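Local coordinates for protein NADH dehydrogenase, putative (Plasmodium falciparum, PDB 5JWC) that probably oxidises NADH through a bound FAD and passes the electrons to ubiquinone, as a type 2 NADH dehydrogenase of the malaria parasite, at residues Lys150-Val155 and Gly291-Ala296. Sequence-based numbering, arbitrary orientation.
Sequences KYAYFV and GLLIWA
Y153 and I294 form a parallel bridge with their CA atoms 4.8 Å apart. Y153 makes both direct backbone bonds: its N donates to L293 O at 2.8 Å, virtually straight (179° at the hydrogen). W295 N donates to Y153 O at 2.7 Å. Direct bonding stops there; the next backbone pair, V155 N and W295 O, is 3.8 Å apart and bridged by water 2. Water 1 links Y151 O to L293 N, and water 3 joins the carbonyls of V155 and A296.

On the face bearing Y153 and I294, the side chain of L292 crosses that of Y153 at about a right angle, with L292 CD1 3.6 Å from Y153 CD2. V155 CG2, anti to its own carbonyl carbon, presses on I294 CG2 at 3.4 Å, a close methyl-methyl contact. On the other face F154 and W295 run side by side in the same direction; W295 CB meets the F154 ring edge in its plane, 3.7 Å from CD1. The F154 ring and the five-membered ring of W295 meet obliquely, planes at 63°. A152 CB packs against L293 CD2 and W295 CB.

Strand 153-154 is an outermost strand of a parallel five-stranded sheet within this chain, probably the NADH-binding domain; its neighbour 292-295 bonds in turn to 190-194, which leads into a GxGxxG pattern. Helix 158-174 lies against Y153, V155 and L292. Two direct bonds flanked by water bridges imply a short pairing at the sheet's outer strand, extended by water and supplemented by apolar packing on both faces, with the V155 end touching the FAD.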
ATOM      1  N   LYS A 150      11.772 -18.926  10.281  1.00 43.03           N
ATOM      2  CA  LYS A 150      12.449 -17.780  10.862  1.00 41.75           C
ATOM      3  C   LYS A 150      12.949 -16.789   9.819  1.00 41.27           C
ATOM      4  O   LYS A 150      12.799 -15.581   9.995  1.00 38.59           O
ATOM      5  CB  LYS A 150      13.626 -18.250  11.727  1.00 45.14           C
ATOM      6  CG  LYS A 150      14.137 -17.202  12.710  1.00 53.14           C
ATOM      7  CD  LYS A 150      15.244 -17.764  13.608  1.00 58.99           C
ATOM      8  CE  LYS A 150      15.586 -16.825  14.766  1.00 60.37           C
ATOM      9  NZ  LYS A 150      15.715 -15.394  14.351  1.00 57.03           N
ATOM     10  N   TYR A 151      13.544 -17.287   8.736  1.00 34.70           N
ATOM     11  CA  TYR A 151      14.314 -16.415   7.854  1.00 38.15           C
ATOM     12  C   TYR A 151      13.766 -16.238   6.437  1.00 35.54           C
ATOM     13  O   TYR A 151      14.106 -15.263   5.773  1.00 37.84           O
ATOM     14  CB  TYR A 151      15.760 -16.919   7.758  1.00 39.71           C
ATOM     15  CG  TYR A 151      16.505 -16.897   9.081  1.00 41.01           C
ATOM     16  CD1 TYR A 151      16.759 -15.701   9.739  1.00 41.00           C
ATOM     17  CD2 TYR A 151      16.979 -18.067   9.656  1.00 43.88           C
ATOM     18  CE1 TYR A 151      17.447 -15.677  10.955  1.00 43.93           C
ATOM     19  CE2 TYR A 151      17.673 -18.054  10.857  1.00 44.59           C
ATOM     20  CZ  TYR A 151      17.904 -16.859  11.498  1.00 48.26           C
ATOM     21  OH  TYR A 151      18.590 -16.855  12.693  1.00 53.33           O
ATOM     22  N   ALA A 152      12.938 -17.169   5.970  1.00 33.03           N
ATOM     23  CA  ALA A 152      12.463 -17.123   4.583  1.00 32.72           C
ATOM     24  C   ALA A 152      11.180 -16.306   4.445  1.00 34.28           C
ATOM     25  O   ALA A 152      10.396 -16.220   5.390  1.00 31.81           O
ATOM     26  CB  ALA A 152      12.237 -18.525   4.059  1.00 35.43           C
ATOM     27  N   TYR A 153      10.970 -15.727   3.262  1.00 27.90           N
ATOM     28  CA  TYR A 153       9.717 -15.047   2.929  1.00 31.30           C
ATOM     29  C   TYR A 153       8.805 -15.983   2.126  1.00 32.13           C
ATOM     30  O   TYR A 153       9.218 -16.512   1.088  1.00 28.88           O
ATOM     31  CB  TYR A 153       9.995 -13.776   2.117  1.00 28.87           C
ATOM     32  CG  TYR A 153      10.645 -12.682   2.933  1.00 31.52           C
ATOM     33  CD1 TYR A 153       9.915 -11.572   3.352  1.00 29.99           C
ATOM     34  CD2 TYR A 153      11.980 -12.763   3.296  1.00 30.82           C
ATOM     35  CE1 TYR A 153      10.497 -10.582   4.106  1.00 34.12           C
ATOM     36  CE2 TYR A 153      12.574 -11.771   4.049  1.00 34.99           C
ATOM     37  CZ  TYR A 153      11.828 -10.683   4.449  1.00 33.49           C
ATOM     38  OH  TYR A 153      12.409  -9.699   5.204  1.00 36.57           O
ATOM     39  N   PHE A 154       7.573 -16.174   2.592  1.00 30.47           N
ATOM     40  CA  PHE A 154       6.607 -16.983   1.859  1.00 31.34           C
ATOM     41  C   PHE A 154       5.922 -16.148   0.778  1.00 34.11           C
ATOM     42  O   PHE A 154       6.034 -14.921   0.781  1.00 31.15           O
ATOM     43  CB  PHE A 154       5.562 -17.570   2.807  1.00 36.02           C
ATOM     44  CG  PHE A 154       6.141 -18.457   3.872  1.00 44.36           C
ATOM     45  CD1 PHE A 154       7.316 -19.152   3.648  1.00 43.82           C
ATOM     46  CD2 PHE A 154       5.502 -18.603   5.095  1.00 49.43           C
ATOM     47  CE1 PHE A 154       7.859 -19.977   4.629  1.00 44.09           C
ATOM     48  CE2 PHE A 154       6.039 -19.426   6.081  1.00 56.16           C
ATOM     49  CZ  PHE A 154       7.224 -20.113   5.843  1.00 46.33           C
ATOM     50  N   VAL A 155       5.217 -16.816  -0.141  1.00 30.19           N
ATOM     51  CA  VAL A 155       4.492 -16.135  -1.204  1.00 33.66           C
ATOM     52  C   VAL A 155       3.081 -16.656  -1.296  1.00 35.42           C
ATOM     53  O   VAL A 155       2.731 -17.304  -2.281  1.00 39.31           O
ATOM     54  CB  VAL A 155       5.139 -16.333  -2.601  1.00 34.80           C
ATOM     55  CG1 VAL A 155       4.686 -15.227  -3.561  1.00 35.49           C
ATOM     56  CG2 VAL A 155       6.610 -16.339  -2.505  1.00 31.86           C
ATOM     57  N   GLY A 291      20.771 -12.577   0.538  1.00 32.51           N
ATOM     58  CA  GLY A 291      20.163 -11.423   1.175  1.00 31.46           C
ATOM     59  C   GLY A 291      18.654 -11.539   1.321  1.00 31.56           C
ATOM     60  O   GLY A 291      18.064 -11.020   2.265  1.00 32.46           O
ATOM     61  N   LEU A 292      18.027 -12.223   0.374  1.00 28.77           N
ATOM     62  CA  LEU A 292      16.584 -12.417   0.388  1.00 33.05           C
ATOM     63  C   LEU A 292      16.277 -13.841  -0.042  1.00 30.20           C
ATOM     64  O   LEU A 292      16.659 -14.246  -1.144  1.00 30.36           O
ATOM     65  CB  LEU A 292      15.905 -11.398  -0.546  1.00 31.32           C
ATOM     66  CG  LEU A 292      14.430 -11.537  -0.949  1.00 31.07           C
ATOM     67  CD1 LEU A 292      13.512 -11.586   0.260  1.00 29.69           C
ATOM     68  CD2 LEU A 292      14.023 -10.376  -1.878  1.00 33.66           C
ATOM     69  N   LEU A 293      15.602 -14.591   0.823  1.00 28.21           N
ATOM     70  CA  LEU A 293      15.249 -15.981   0.543  1.00 30.14           C
ATOM     71  C   LEU A 293      13.737 -16.111   0.422  1.00 29.76           C
ATOM     72  O   LEU A 293      13.004 -15.813   1.363  1.00 31.42           O
ATOM     73  CB  LEU A 293      15.763 -16.918   1.638  1.00 30.71           C
ATOM     74  CG  LEU A 293      15.466 -18.414   1.485  1.00 33.55           C
ATOM     75  CD1 LEU A 293      16.125 -18.977   0.235  1.00 33.54           C
ATOM     76  CD2 LEU A 293      15.957 -19.157   2.729  1.00 37.34           C
ATOM     77  N   ILE A 294      13.276 -16.555  -0.743  1.00 26.12           N
ATOM     78  CA  ILE A 294      11.850 -16.658  -1.009  1.00 29.13           C
ATOM     79  C   ILE A 294      11.439 -18.122  -1.088  1.00 29.83           C
ATOM     80  O   ILE A 294      11.983 -18.886  -1.886  1.00 31.40           O
ATOM     81  CB  ILE A 294      11.483 -15.913  -2.303  1.00 29.12           C
ATOM     82  CG1 ILE A 294      11.704 -14.418  -2.104  1.00 27.59           C
ATOM     83  CG2 ILE A 294      10.024 -16.179  -2.716  1.00 26.46           C
ATOM     84  CD1 ILE A 294      11.902 -13.638  -3.393  1.00 25.19           C
ATOM     85  N   TRP A 295      10.486 -18.513  -0.244  1.00 29.60           N
ATOM     86  CA  TRP A 295      10.025 -19.893  -0.190  1.00 31.95           C
ATOM     87  C   TRP A 295       8.712 -20.032  -0.966  1.00 33.65           C
ATOM     88  O   TRP A 295       7.641 -19.684  -0.467  1.00 31.08           O
ATOM     89  CB  TRP A 295       9.841 -20.334   1.267  1.00 35.10           C
ATOM     90  CG  TRP A 295       9.897 -21.814   1.484  1.00 35.35           C
ATOM     91  CD1 TRP A 295       8.832 -22.687   1.582  1.00 36.82           C
ATOM     92  CD2 TRP A 295      11.076 -22.601   1.661  1.00 33.83           C
ATOM     93  NE1 TRP A 295       9.294 -23.967   1.797  1.00 34.48           N
ATOM     94  CE2 TRP A 295      10.663 -23.936   1.860  1.00 38.37           C
ATOM     95  CE3 TRP A 295      12.442 -22.308   1.678  1.00 34.65           C
ATOM     96  CZ2 TRP A 295      11.573 -24.967   2.065  1.00 41.33           C
ATOM     97  CZ3 TRP A 295      13.339 -23.339   1.892  1.00 39.21           C
ATOM     98  CH2 TRP A 295      12.902 -24.644   2.078  1.00 38.27           C
ATOM     99  N   ALA A 296       8.791 -20.544  -2.190  1.00 33.31           N
ATOM    100  CA  ALA A 296       7.667 -20.413  -3.108  1.00 37.65           C
ATOM    101  C   ALA A 296       6.787 -21.647  -3.127  1.00 44.98           C
ATOM    102  O   ALA A 296       5.765 -21.663  -3.805  1.00 55.00           O
ATOM    103  CB  ALA A 296       8.171 -20.102  -4.526  1.00 34.75           C
TER
HETATM  104  O   HOH W   1      15.244 -13.682   3.405  1.00 34.34           O
HETATM  105  O   HOH W   2       5.011 -19.696  -0.210  1.00 36.89           O
HETATM  106  O   HOH W   3       3.238 -20.032  -2.921  1.00 45.63           O